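Local coordinates for pseudouridylate synthase RPUSD4, mitochondrial (Homo sapiens, PDB 5UBA), which converts uridine to pseudouridine in mitochondrial RNAs, including 16S ribosomal RNA, a modification required for assembly of the mitochondrial ribosome, at residues V37-P42 with M90-D95; V174-V179 with E190-T195; P212-H217 with P249-A254; V232-K237 with H284-E289. All coordinates share one frame; numbering follows the deposited sequence.

Contact 1: V37-P42 with M90-D95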
loop_
_atom_site.group_PDB
_atom_site.type_symbol
_atom_site.label_atom_id
_atom_site.label_comp_id
_atom_site.label_asym_id
_atom_site.label_seq_id
_atom_site.Cartn_x
_atom_site.Cartn_y
_atom_site.Cartn_z
ATOM N N VAL A 37 -8.949 -14.813 9.441
ATOM C CA VAL A 37 -9.204 -13.590 10.208
ATOM C C VAL A 37 -8.634 -12.447 9.374
ATOM O O VAL A 37 -7.438 -12.420 9.106
ATOM C CB VAL A 37 -8.516 -13.608 11.581
ATOM C CG1 VAL A 37 -8.785 -12.300 12.323
ATOM C CG2 VAL A 37 -9.027 -14.787 12.412
ATOM N N VAL A 38 -9.492 -11.504 8.993
ATOM C CA VAL A 38 -9.049 -10.389 8.147
ATOM C C VAL A 38 -9.024 -9.138 9.009
ATOM O O VAL A 38 -10.069 -8.745 9.533
ATOM C CB VAL A 38 -9.946 -10.194 6.916
ATOM C CG1 VAL A 38 -9.349 -9.113 6.017
ATOM C CG2 VAL A 38 -10.113 -11.517 6.186
ATOM N N ILE A 39 -7.849 -8.535 9.125
ATOM C CA ILE A 39 -7.646 -7.338 9.940
ATOM C C ILE A 39 -7.468 -6.092 9.070
ATOM O O ILE A 39 -7.265 -6.168 7.856
ATOM C CB ILE A 39 -6.461 -7.481 10.912
ATOM C CG1 ILE A 39 -5.147 -7.641 10.175
ATOM C CG2 ILE A 39 -6.693 -8.642 11.868
ATOM C CD1 ILE A 39 -3.939 -7.583 11.069
ATOM N N ASN A 40 -7.543 -4.951 9.741
ATOM C CA ASN A 40 -7.254 -3.653 9.187
ATOM C C ASN A 40 -5.920 -3.209 9.772
ATOM O O ASN A 40 -5.829 -2.802 10.961
ATOM C CB ASN A 40 -8.396 -2.707 9.534
ATOM C CG ASN A 40 -8.133 -1.286 9.103
ATOM O OD1 ASN A 40 -7.096 -0.985 8.537
ATOM N ND2 ASN A 40 -9.093 -0.404 9.376
ATOM N N LYS A 41 -4.852 -3.341 8.990
ATOM C CA LYS A 41 -3.525 -3.067 9.511
ATOM C C LYS A 41 -3.365 -1.564 9.742
ATOM O O LYS A 41 -3.614 -0.783 8.837
ATOM C CB LYS A 41 -2.397 -3.560 8.589
ATOM C CG LYS A 41 -1.028 -3.547 9.264
ATOM C CD LYS A 41 0.146 -3.826 8.347
ATOM C CE LYS A 41 0.562 -2.661 7.509
ATOM N NZ LYS A 41 0.963 -1.399 8.234
ATOM N N PRO A 42 -2.983 -1.169 10.957
ATOM C CA PRO A 42 -2.787 0.273 11.180
ATOM C C PRO A 42 -1.540 0.844 10.537
ATOM O O PRO A 42 -0.553 0.138 10.270
ATOM C CB PRO A 42 -2.724 0.401 12.714
ATOM C CG PRO A 42 -2.422 -0.939 13.204
ATOM C CD PRO A 42 -2.851 -1.954 12.190
ATOM N N MET A 90 -5.709 -7.016 5.463
ATOM C CA MET A 90 -4.651 -8.007 5.669
ATOM C C MET A 90 -5.271 -9.318 6.165
ATOM O O MET A 90 -5.931 -9.355 7.209
ATOM C CB MET A 90 -3.576 -7.486 6.626
ATOM C CG MET A 90 -2.410 -8.436 6.796
ATOM S SD MET A 90 -1.181 -7.695 7.874
ATOM C CE MET A 90 -0.033 -9.062 7.984
ATOM N N VAL A 91 -5.030 -10.386 5.402
ATOM C CA VAL A 91 -5.602 -11.703 5.637
ATOM C C VAL A 91 -4.630 -12.577 6.451
ATOM O O VAL A 91 -3.458 -12.706 6.121
ATOM C CB VAL A 91 -5.892 -12.421 4.295
ATOM C CG1 VAL A 91 -6.449 -13.808 4.534
ATOM C CG2 VAL A 91 -6.840 -11.609 3.432
ATOM N N LEU A 92 -5.166 -13.135 7.528
ATOM C CA LEU A 92 -4.475 -14.106 8.365
ATOM C C LEU A 92 -5.263 -15.407 8.316
ATOM O O LEU A 92 -6.458 -15.405 8.081
ATOM C CB LEU A 92 -4.448 -13.615 9.819
ATOM C CG LEU A 92 -3.886 -12.222 10.059
ATOM C CD1 LEU A 92 -4.021 -11.805 11.529
ATOM C CD2 LEU A 92 -2.448 -12.156 9.636
ATOM N N ALA A 93 -4.572 -16.535 8.538
ATOM C CA ALA A 93 -5.215 -17.845 8.551
ATOM C C ALA A 93 -4.937 -18.621 9.829
ATOM O O ALA A 93 -3.818 -18.594 10.332
ATOM C CB ALA A 93 -4.740 -18.676 7.384
ATOM N N TRP A 94 -5.933 -19.356 10.264
ATOM C CA TRP A 94 -5.790 -20.234 11.435
ATOM C C TRP A 94 -4.840 -21.418 11.203
ATOM O O TRP A 94 -4.042 -21.755 12.078
ATOM C CB TRP A 94 -7.172 -20.770 11.810
ATOM C CG TRP A 94 -8.041 -19.751 12.418
ATOM C CD1 TRP A 94 -9.186 -19.220 11.912
ATOM C CD2 TRP A 94 -7.836 -19.136 13.693
ATOM N NE1 TRP A 94 -9.703 -18.289 12.793
ATOM C CE2 TRP A 94 -8.886 -18.215 13.886
ATOM C CE3 TRP A 94 -6.849 -19.260 14.677
ATOM C CZ2 TRP A 94 -8.994 -17.426 15.055
ATOM C CZ3 TRP A 94 -6.964 -18.487 15.838
ATOM C CH2 TRP A 94 -8.019 -17.584 16.000
ATOM N N ASP A 95 -4.920 -22.009 10.000
ATOM C CA ASP A 95 -4.234 -23.261 9.645
ATOM C C ASP A 95 -3.028 -22.953 8.743
ATOM O O ASP A 95 -3.145 -22.165 7.811
ATOM C CB ASP A 95 -5.249 -24.168 8.929
ATOM C CG ASP A 95 -4.695 -25.537 8.578
ATOM O OD1 ASP A 95 -4.666 -26.422 9.452
ATOM O OD2 ASP A 95 -4.320 -25.727 7.408
#

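Contact 2: V174-V179 with E190-T195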
loop_
_atom_site.group_PDB
_atom_site.type_symbol
_atom_site.label_atom_id
_atom_site.label_comp_id
_atom_site.label_asym_id
_atom_site.label_seq_id
_atom_site.Cartn_x
_atom_site.Cartn_y
_atom_site.Cartn_z
ATOM N N VAL A 174 4.088 -4.410 -13.165
ATOM C CA VAL A 174 2.926 -3.910 -13.861
ATOM C C VAL A 174 1.905 -3.424 -12.840
ATOM O O VAL A 174 1.471 -4.173 -11.961
ATOM C CB VAL A 174 2.299 -5.019 -14.690
ATOM C CG1 VAL A 174 1.052 -4.529 -15.394
ATOM C CG2 VAL A 174 3.336 -5.561 -15.668
ATOM N N THR A 175 1.508 -2.165 -13.000
ATOM C CA THR A 175 0.499 -1.503 -12.168
ATOM C C THR A 175 -0.578 -0.917 -13.052
ATOM O O THR A 175 -0.265 -0.087 -13.911
ATOM C CB THR A 175 1.157 -0.343 -11.399
ATOM O OG1 THR A 175 2.232 -0.844 -10.605
ATOM C CG2 THR A 175 0.145 0.370 -10.512
ATOM N N GLN A 176 -1.828 -1.314 -12.855
ATOM C CA GLN A 176 -2.962 -0.662 -13.502
ATOM C C GLN A 176 -3.390 0.484 -12.608
ATOM O O GLN A 176 -3.334 0.365 -11.377
ATOM C CB GLN A 176 -4.104 -1.649 -13.740
ATOM C CG GLN A 176 -3.642 -2.748 -14.687
ATOM C CD GLN A 176 -4.650 -3.837 -14.956
ATOM O OE1 GLN A 176 -5.810 -3.785 -14.530
ATOM N NE2 GLN A 176 -4.207 -4.842 -15.705
ATOM N N TYR A 177 -3.858 1.578 -13.199
ATOM C CA TYR A 177 -4.352 2.709 -12.414
ATOM C C TYR A 177 -5.525 3.391 -13.045
ATOM O O TYR A 177 -5.690 3.353 -14.257
ATOM C CB TYR A 177 -3.244 3.715 -12.148
ATOM C CG TYR A 177 -2.861 4.515 -13.371
ATOM C CD1 TYR A 177 -1.904 4.053 -14.267
ATOM C CD2 TYR A 177 -3.473 5.737 -13.623
ATOM C CE1 TYR A 177 -1.573 4.794 -15.404
ATOM C CE2 TYR A 177 -3.134 6.488 -14.740
ATOM C CZ TYR A 177 -2.178 6.007 -15.616
ATOM O OH TYR A 177 -1.847 6.747 -16.767
ATOM N N GLN A 178 -6.333 4.029 -12.207
ATOM C CA GLN A 178 -7.494 4.781 -12.632
ATOM C C GLN A 178 -7.698 5.917 -11.657
ATOM O O GLN A 178 -7.902 5.674 -10.453
ATOM C CB GLN A 178 -8.721 3.869 -12.589
ATOM C CG GLN A 178 -10.058 4.548 -12.766
ATOM C CD GLN A 178 -10.261 5.049 -14.157
ATOM O OE1 GLN A 178 -10.389 4.252 -15.085
ATOM N NE2 GLN A 178 -10.307 6.372 -14.320
ATOM N N VAL A 179 -7.699 7.142 -12.148
ATOM C CA VAL A 179 -8.088 8.272 -11.318
ATOM C C VAL A 179 -9.575 8.151 -10.969
ATOM O O VAL A 179 -10.408 7.953 -11.867
ATOM C CB VAL A 179 -7.799 9.620 -12.009
ATOM C CG1 VAL A 179 -8.471 10.772 -11.267
ATOM C CG2 VAL A 179 -6.295 9.821 -12.166
ATOM N N GLU A 190 -7.059 4.843 -7.858
ATOM C CA GLU A 190 -7.159 3.408 -7.603
ATOM C C GLU A 190 -6.040 2.702 -8.349
ATOM O O GLU A 190 -5.815 2.947 -9.541
ATOM C CB GLU A 190 -8.526 2.870 -8.040
ATOM C CG GLU A 190 -8.803 1.430 -7.597
ATOM C CD GLU A 190 -10.307 1.054 -7.625
ATOM O OE1 GLU A 190 -10.756 0.715 -8.757
ATOM O OE2 GLU A 190 -11.064 1.068 -6.569
ATOM N N LEU A 191 -5.319 1.843 -7.643
ATOM C CA LEU A 191 -4.162 1.142 -8.178
ATOM C C LEU A 191 -4.367 -0.345 -8.041
ATOM O O LEU A 191 -4.839 -0.813 -6.995
ATOM C CB LEU A 191 -2.946 1.530 -7.360
ATOM C CG LEU A 191 -2.670 3.038 -7.273
ATOM C CD1 LEU A 191 -1.778 3.376 -6.112
ATOM C CD2 LEU A 191 -2.082 3.482 -8.591
ATOM N N GLN A 192 -3.959 -1.091 -9.058
ATOM C CA GLN A 192 -3.987 -2.539 -8.983
ATOM C C GLN A 192 -2.634 -3.014 -9.418
ATOM O O GLN A 192 -2.374 -3.087 -10.636
ATOM C CB GLN A 192 -5.108 -3.162 -9.828
ATOM C CG GLN A 192 -5.042 -4.689 -9.762
ATOM C CD GLN A 192 -6.167 -5.413 -10.451
ATOM O OE1 GLN A 192 -7.121 -4.823 -10.945
ATOM N NE2 GLN A 192 -6.050 -6.737 -10.480
ATOM N N PRO A 193 -1.771 -3.364 -8.451
ATOM C CA PRO A 193 -0.508 -4.013 -8.801
ATOM C C PRO A 193 -0.852 -5.434 -9.292
ATOM O O PRO A 193 -1.576 -6.185 -8.605
ATOM C CB PRO A 193 0.278 -4.010 -7.495
ATOM C CG PRO A 193 -0.773 -3.964 -6.421
ATOM C CD PRO A 193 -1.991 -3.306 -6.984
ATOM N N ILE A 194 -0.439 -5.758 -10.513
ATOM C CA ILE A 194 -0.659 -7.091 -11.056
ATOM C C ILE A 194 0.446 -7.995 -10.558
ATOM O O ILE A 194 0.191 -9.109 -10.089
ATOM C CB ILE A 194 -0.674 -7.073 -12.598
ATOM C CG1 ILE A 194 -1.768 -6.114 -13.112
ATOM C CG2 ILE A 194 -0.821 -8.491 -13.138
ATOM C CD1 ILE A 194 -3.187 -6.429 -12.683
ATOM N N THR A 195 1.669 -7.488 -10.652
ATOM C CA THR A 195 2.837 -8.073 -10.004
ATOM C C THR A 195 2.883 -7.646 -8.536
ATOM O O THR A 195 1.951 -7.002 -8.044
ATOM C CB THR A 195 4.088 -7.617 -10.739
ATOM O OG1 THR A 195 4.090 -6.181 -10.792
ATOM C CG2 THR A 195 4.100 -8.135 -12.173
HETATM O O HOH W 1 -7.358 -2.214 -12.476
#

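Contact 3: P212-H217 with P249-A254. With CA (calcium ion), chain E.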
loop_
_atom_site.group_PDB
_atom_site.type_symbol
_atom_site.label_atom_id
_atom_site.label_comp_id
_atom_site.label_asym_id
_atom_site.label_seq_id
_atom_site.Cartn_x
_atom_site.Cartn_y
_atom_site.Cartn_z
ATOM N N PRO A 212 3.839 11.528 -7.368
ATOM C CA PRO A 212 4.135 10.780 -6.141
ATOM C C PRO A 212 2.976 10.793 -5.166
ATOM O O PRO A 212 2.174 11.727 -5.108
ATOM C CB PRO A 212 5.343 11.494 -5.548
ATOM C CG PRO A 212 5.281 12.865 -6.123
ATOM C CD PRO A 212 4.633 12.761 -7.475
ATOM N N ILE A 213 2.889 9.735 -4.379
ATOM C CA ILE A 213 1.870 9.688 -3.342
ATOM C C ILE A 213 2.126 10.778 -2.305
ATOM O O ILE A 213 3.289 11.051 -1.962
ATOM C CB ILE A 213 1.868 8.286 -2.699
ATOM C CG1 ILE A 213 1.514 7.224 -3.754
ATOM C CG2 ILE A 213 0.916 8.209 -1.520
ATOM C CD1 ILE A 213 1.520 5.823 -3.224
ATOM N N LEU A 214 1.044 11.372 -1.800
ATOM C CA LEU A 214 1.108 12.363 -0.740
ATOM C C LEU A 214 1.804 11.743 0.476
ATOM O O LEU A 214 1.409 10.659 0.924
ATOM C CB LEU A 214 -0.283 12.831 -0.339
ATOM C CG LEU A 214 -0.370 13.873 0.780
ATOM C CD1 LEU A 214 0.309 15.181 0.407
ATOM C CD2 LEU A 214 -1.827 14.122 1.113
ATOM N N GLY A 215 2.847 12.401 0.967
ATOM C CA GLY A 215 3.605 11.879 2.086
ATOM C C GLY A 215 4.760 11.001 1.719
ATOM O O GLY A 215 5.436 10.525 2.596
ATOM N N ASP A 216 4.996 10.773 0.421
ATOM C CA ASP A 216 6.094 9.916 0.010
ATOM C C ASP A 216 7.400 10.709 -0.079
ATOM O O ASP A 216 7.859 11.046 -1.158
ATOM C CB ASP A 216 5.802 9.193 -1.310
ATOM C CG ASP A 216 6.695 7.999 -1.499
ATOM O OD1 ASP A 216 7.756 7.909 -0.828
ATOM O OD2 ASP A 216 6.309 7.089 -2.268
ATOM N N HIS A 217 7.979 10.952 1.077
ATOM C CA HIS A 217 9.219 11.727 1.121
ATOM C C HIS A 217 10.333 11.011 0.385
ATOM O O HIS A 217 11.091 11.651 -0.408
ATOM C CB HIS A 217 9.552 12.050 2.569
ATOM C CG HIS A 217 8.388 12.644 3.273
ATOM N ND1 HIS A 217 7.819 13.824 2.865
ATOM C CD2 HIS A 217 7.584 12.152 4.243
ATOM C CE1 HIS A 217 6.762 14.081 3.613
ATOM N NE2 HIS A 217 6.580 13.063 4.441
ATOM N N PRO A 249 2.073 11.760 6.750
ATOM C CA PRO A 249 2.216 10.319 6.494
ATOM C C PRO A 249 1.990 9.959 5.036
ATOM O O PRO A 249 1.302 10.672 4.305
ATOM C CB PRO A 249 1.111 9.698 7.318
ATOM C CG PRO A 249 0.055 10.740 7.329
ATOM C CD PRO A 249 0.808 12.037 7.445
ATOM N N LEU A 250 2.542 8.833 4.623
ATOM C CA LEU A 250 2.147 8.257 3.328
ATOM C C LEU A 250 0.640 8.002 3.297
ATOM O O LEU A 250 0.046 7.642 4.308
ATOM C CB LEU A 250 2.882 6.950 3.100
ATOM C CG LEU A 250 2.836 6.396 1.678
ATOM C CD1 LEU A 250 3.673 7.222 0.699
ATOM C CD2 LEU A 250 3.315 4.957 1.723
ATOM N N HIS A 251 0.019 8.228 2.132
ATOM C CA HIS A 251 -1.407 8.009 1.900
ATOM C C HIS A 251 -1.572 6.865 0.903
ATOM O O HIS A 251 -1.908 7.075 -0.266
ATOM C CB HIS A 251 -2.101 9.276 1.391
ATOM C CG HIS A 251 -2.260 10.337 2.437
ATOM N ND1 HIS A 251 -1.188 10.933 3.062
ATOM C CD2 HIS A 251 -3.367 10.918 2.931
ATOM C CE1 HIS A 251 -1.647 11.838 3.921
ATOM N NE2 HIS A 251 -2.961 11.828 3.876
ATOM N N LEU A 252 -1.380 5.647 1.390
ATOM C CA LEU A 252 -1.507 4.417 0.578
ATOM C C LEU A 252 -2.264 3.359 1.365
ATOM O O LEU A 252 -1.755 2.864 2.372
ATOM C CB LEU A 252 -0.143 3.912 0.143
ATOM C CG LEU A 252 -0.123 2.613 -0.684
ATOM C CD1 LEU A 252 -0.889 2.793 -1.991
ATOM C CD2 LEU A 252 1.297 2.180 -0.982
ATOM N N HIS A 253 -3.471 3.050 0.916
ATOM C CA HIS A 253 -4.414 2.180 1.609
ATOM C C HIS A 253 -4.748 0.938 0.766
ATOM O O HIS A 253 -5.148 1.066 -0.401
ATOM C CB HIS A 253 -5.685 2.967 1.874
ATOM C CG HIS A 253 -6.761 2.192 2.563
ATOM N ND1 HIS A 253 -6.631 1.697 3.854
ATOM C CD2 HIS A 253 -7.997 1.847 2.144
ATOM C CE1 HIS A 253 -7.762 1.109 4.195
ATOM N NE2 HIS A 253 -8.606 1.173 3.181
ATOM N N ALA A 254 -4.615 -0.237 1.393
ATOM C CA ALA A 254 -5.059 -1.494 0.785
ATOM C C ALA A 254 -6.572 -1.558 0.996
ATOM O O ALA A 254 -7.082 -1.905 2.073
ATOM C CB ALA A 254 -4.340 -2.675 1.426
HETATM CA CA CA E . 12.167 13.536 -1.143
HETATM O O HOH W 2 11.841 15.803 -1.553
#

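Contact 4: V232-K237 with H284-E289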
loop_
_atom_site.group_PDB
_atom_site.type_symbol
_atom_site.label_atom_id
_atom_site.label_comp_id
_atom_site.label_asym_id
_atom_site.label_seq_id
_atom_site.Cartn_x
_atom_site.Cartn_y
_atom_site.Cartn_z
ATOM N N VAL A 232 2.316 25.961 -2.517
ATOM C CA VAL A 232 1.674 26.870 -1.594
ATOM C C VAL A 232 0.183 26.573 -1.452
ATOM O O VAL A 232 -0.326 26.543 -0.348
ATOM C CB VAL A 232 1.892 28.326 -2.046
ATOM C CG1 VAL A 232 1.233 29.289 -1.074
ATOM C CG2 VAL A 232 3.381 28.594 -2.143
ATOM N N GLY A 233 -0.499 26.311 -2.566
ATOM C CA GLY A 233 -1.944 26.050 -2.556
ATOM C C GLY A 233 -2.324 24.742 -1.863
ATOM O O GLY A 233 -3.319 24.702 -1.140
ATOM N N THR A 234 -1.498 23.720 -2.078
ATOM C CA THR A 234 -1.706 22.396 -1.453
ATOM C C THR A 234 -1.450 22.512 0.042
ATOM O O THR A 234 -2.243 22.044 0.840
ATOM C CB THR A 234 -0.796 21.343 -2.072
ATOM O OG1 THR A 234 -1.125 21.244 -3.470
ATOM C CG2 THR A 234 -0.992 19.984 -1.397
ATOM N N LEU A 235 -0.366 23.174 0.413
ATOM C CA LEU A 235 -0.133 23.422 1.843
ATOM C C LEU A 235 -1.273 24.187 2.508
ATOM O O LEU A 235 -1.681 23.855 3.632
ATOM C CB LEU A 235 1.200 24.114 2.067
ATOM C CG LEU A 235 2.436 23.275 1.763
ATOM C CD1 LEU A 235 3.674 24.166 1.682
ATOM C CD2 LEU A 235 2.636 22.140 2.767
ATOM N N LYS A 236 -1.805 25.197 1.823
ATOM C CA LYS A 236 -2.909 25.980 2.359
ATOM C C LYS A 236 -4.181 25.143 2.522
ATOM O O LYS A 236 -4.850 25.227 3.547
ATOM C CB LYS A 236 -3.163 27.207 1.470
ATOM C CG LYS A 236 -4.201 28.172 2.004
ATOM C CD LYS A 236 -4.124 29.496 1.249
ATOM C CE LYS A 236 -5.493 29.951 0.777
ATOM N NZ LYS A 236 -6.457 30.160 1.894
ATOM N N LYS A 237 -4.494 24.307 1.531
ATOM C CA LYS A 237 -5.621 23.364 1.654
ATOM C C LYS A 237 -5.455 22.422 2.855
ATOM O O LYS A 237 -6.386 22.234 3.636
ATOM C CB LYS A 237 -5.796 22.569 0.362
ATOM C CG LYS A 237 -6.384 23.361 -0.794
ATOM C CD LYS A 237 -6.289 22.551 -2.079
ATOM C CE LYS A 237 -6.972 23.229 -3.246
ATOM N NZ LYS A 237 -6.390 22.719 -4.517
ATOM N N HIS A 284 -10.813 15.384 2.097
ATOM C CA HIS A 284 -11.712 16.510 2.272
ATOM C C HIS A 284 -10.963 17.823 2.105
ATOM O O HIS A 284 -11.452 18.747 1.412
ATOM C CB HIS A 284 -12.329 16.492 3.666
ATOM C CG HIS A 284 -13.248 17.646 3.909
ATOM N ND1 HIS A 284 -12.894 18.724 4.694
ATOM C CD2 HIS A 284 -14.481 17.915 3.425
ATOM C CE1 HIS A 284 -13.891 19.592 4.709
ATOM N NE2 HIS A 284 -14.861 19.130 3.942
ATOM N N ARG A 285 -9.793 17.934 2.720
ATOM C CA ARG A 285 -9.013 19.177 2.652
ATOM C C ARG A 285 -8.573 19.494 1.235
ATOM O O ARG A 285 -8.513 20.667 0.835
ATOM C CB ARG A 285 -7.782 19.129 3.567
ATOM C CG ARG A 285 -8.064 19.049 5.061
ATOM C CD ARG A 285 -9.043 20.076 5.537
ATOM N NE ARG A 285 -8.675 21.421 5.106
ATOM C CZ ARG A 285 -9.462 22.486 5.280
ATOM N NH1 ARG A 285 -9.061 23.679 4.850
ATOM N NH2 ARG A 285 -10.648 22.359 5.870
ATOM N N LEU A 286 -8.243 18.454 0.470
ATOM C CA LEU A 286 -7.759 18.614 -0.885
ATOM C C LEU A 286 -8.892 18.740 -1.911
ATOM O O LEU A 286 -8.613 18.908 -3.088
ATOM C CB LEU A 286 -6.841 17.440 -1.260
ATOM C CG LEU A 286 -5.521 17.446 -0.509
ATOM C CD1 LEU A 286 -4.812 16.117 -0.711
ATOM C CD2 LEU A 286 -4.622 18.589 -0.917
ATOM N N ARG A 287 -10.138 18.680 -1.460
ATOM C CA ARG A 287 -11.347 18.837 -2.290
ATOM C C ARG A 287 -11.542 17.719 -3.276
ATOM O O ARG A 287 -12.071 17.917 -4.365
ATOM C CB ARG A 287 -11.384 20.201 -2.966
ATOM C CG ARG A 287 -11.157 21.314 -1.955
ATOM C CD ARG A 287 -11.036 22.651 -2.619
ATOM N NE ARG A 287 -10.714 23.671 -1.618
ATOM C CZ ARG A 287 -10.588 24.971 -1.878
ATOM N NH1 ARG A 287 -10.270 25.807 -0.893
ATOM N NH2 ARG A 287 -10.747 25.438 -3.126
ATOM N N LEU A 288 -11.101 16.533 -2.856
ATOM C CA LEU A 288 -11.321 15.292 -3.589
ATOM C C LEU A 288 -12.569 14.629 -3.064
ATOM O O LEU A 288 -12.951 14.836 -1.918
ATOM C CB LEU A 288 -10.113 14.374 -3.421
ATOM C CG LEU A 288 -8.827 14.937 -4.032
ATOM C CD1 LEU A 288 -7.588 14.155 -3.593
ATOM C CD2 LEU A 288 -8.901 14.980 -5.553
ATOM N N GLU A 289 -13.228 13.873 -3.926
ATOM C CA GLU A 289 -14.474 13.219 -3.610
ATOM C C GLU A 289 -14.289 11.710 -3.580
ATOM O O GLU A 289 -13.478 11.155 -4.314
ATOM C CB GLU A 289 -15.508 13.561 -4.681
ATOM C CG GLU A 289 -15.721 15.061 -4.865
ATOM C CD GLU A 289 -16.921 15.385 -5.742
ATOM O OE1 GLU A 289 -16.736 15.762 -6.927
ATOM O OE2 GLU A 289 -18.058 15.256 -5.246
HETATM O O HOH W 3 -6.392 19.667 -4.502
#

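Contact 1: V37-P42 with M90-D95
Val37 and Leu92 exchange two backbone hydrogen bonds: Val37 N donates to Leu92 O (2.9 Å), and Leu92 N donates back to Val37 O. A second hydrogen-bonded pair follows. Ile39 N meets Met90 O at 2.8 Å, with 160° at the hydrogen, and Met90 N reaches Ile39 O. Between them, Val38 and Val91 form the non-hydrogen-bonded pair. There the CA of Val38 makes a C-H...O contact with Met90 O at 3.4 Å.

Strands 36-41 and 89-93 are the two inner strands of a four-stranded antiparallel sheet in the pseudouridine synthase domain. The sheet has apolar side chains on both faces. On one face, Ile39 and Met90 lie side by side, with Ile39 CG1 3.9 Å from Met90 CB. The Ile39 CG2 branch turns to Leu92 CD1 instead. Helix 57-69 packs here through Ile57 and Leu68. On the other face, Val38 CG2 faces Val91 CG2 at 4.3 Å, and Leu271 of strand 269-272 touches both valines.

Val37 CG2 approaches the Trp94 ring obliquely, 3.6 Å from NE1. Met90, on the same face as Val37, is fully extended and brings SD to 4.1 Å from Lys41 CD. Lys41 then bends at chi3 (78°) and chi4 (58°), which carries NZ away to carbonyl oxygens of Pro42, Leu45, Lys84 and Thr86. Its side chain lies about 6 Å from that of Asp83, the probable active-site aspartate.

Contact 2: V174-V179 with E190-T195
The beta hairpin of strands 175-182 and 186-193 pairs here in regular antiparallel register. Gln176 and Gln192 form one hydrogen-bonded pair, with Gln192 N to Gln176 O at 2.8 Å. Gln178 and Glu190 form the next. Beyond the strand end the ladder continues through Ile194 N to Val174 O. Val174 N then turns to a side chain, Thr195 OG1, at 3.0 Å and nearly straight (167°). Thr195 has OG1 between its backbone N and carbonyl carbon (chi1 55°), the position from which it meets this N-H while also bonding to Gln200.

Gln176 and Gln192 run side by side on one face, pointing the same way. Their amide planes are 53° apart. The two OE1 atoms are 4.0 Å from each other, and one water joins them by donating to both, 3.0 Å from Gln176 OE1 and 3.0 Å from Gln192 OE1, which Lys114 NZ also binds. The amide of Gln176 meets Ile194 as well, with NE2 3.6 Å from CD1.

On the other face, Leu191 CD2 touches Tyr177 CB at 3.7 Å, while the Tyr177 ring leads away and its OH bonds to Pro125 O. Helix 200-209 packs on this face through Leu201, Leu205 and Leu209, and its Gln200 and His204 hold Thr175 OG1. This is a beta hairpin in the mixed sheet of an RluA-family pseudouridine synthase, with helix 200-209 packed on one face and polar side chains on the other.

Contact 3: P212-H217 with P249-A254
Leu214 places CG anti to its backbone N (chi1 180°), and His251 turns its ring back beside its own N (chi1 -72°). The two side chains therefore lie alongside each other. Leu214 CD2 sits over the centre of the imidazole face, 3.7 Å from the ring centroid and 11° off its normal, a CH-pi contact. Leu214 belongs to a type II beta turn, Ile213 to Asp216, which packs against the chain entering strand 252-259.

Leu214 O receives weak bonds from His251 N and His251 ND1. ND1 also gives a weak hydrogen bond to Pro249 O, and Ser282 holds NE2, so both ring nitrogens have partners. Gly215, at positive phi, brings its CA to 3.4 Å from Pro249 O in a C-H...O contact.

Leu250 CD1 touches both Ile213 CG2 (3.7 Å) and Asp216 CB (3.5 Å). Arg202 forms a salt bridge with Asp216. Ile213 CD1 meets Leu252 CD1 at 4.1 Å. The turn leads into the calcium site, completed by the backbone oxygens of Ser220, Asn223 and Ala226 and a water, where His217 O binds the calcium ion at 2.3 Å.

Contact 4: V232-K237 with H284-E289
Lys237 runs along the end of helix 277-285, where the chain leaves the helix through a Schellman motif. Its CB is 3.4 Å from Arg285 O, and the same carbon also faces Leu286 CD2 at 4.3 Å. CG and CD continue past Arg285 O at growing distance. The chain stays extended beyond CG. CE arrives over one face of the Arg287 guanidinium, offset toward its rim and 4.1 Å from NE. The two side chains cross at about a right angle. At the tip, NZ donates to a water 3.1 Å away, and that water donates to Leu286 O. The water thus links the amine to Leu286 O. The C-terminal end of a helix would probably suit this positive charge, although the Arg287 guanidinium is near.

Arg287 has positive phi (67°), as the Schellman turn requires, and its N bonds back to His284 O. On the inner side, Leu286 CD2 meets Thr234 CG2 at 3.9 Å. Leu286 also packs on Leu214 and on Ile118 of strand 112-120. The contact therefore joins helix 232-238 to the end of helix 277-285, away from the active and calcium sites.

Arg285 approaches from the other helix. Its chain bends at chi2 (-50°) and chi3, which folds the guanidinium back beside Lys237. The group grips Lys237 O side-on with two nitrogens, the oxygen lying in the guanidinium plane: NE at 2.8 Å, almost in line with the C=O bond, and the longer NH1 at 3.3 Å.

How the contacts relate
From the N terminus, contact 1 comes first. It pairs strands 36-41 and 89-93 and closes a loop that includes helix 57-69. Contact 2 follows in series, closing the short hairpin 175-182 and 186-193. After helix 200-209, contacts 3 and 4 cross: segments 212-217, 232-237, 249-254 and 284-289 alternate along the chain. They interlock the calcium-binding loop, helix 232-238, strand 252-259 and the end of helix 277-285. Contact 3 is the link between neighbours. Leu252 CD1 packs on Leu191 CD1 of contact 2, and Leu214 CD2 on Leu286 CD1 of contact 4. Contacts 1 and 4 lie on opposite sides of the chain's centre.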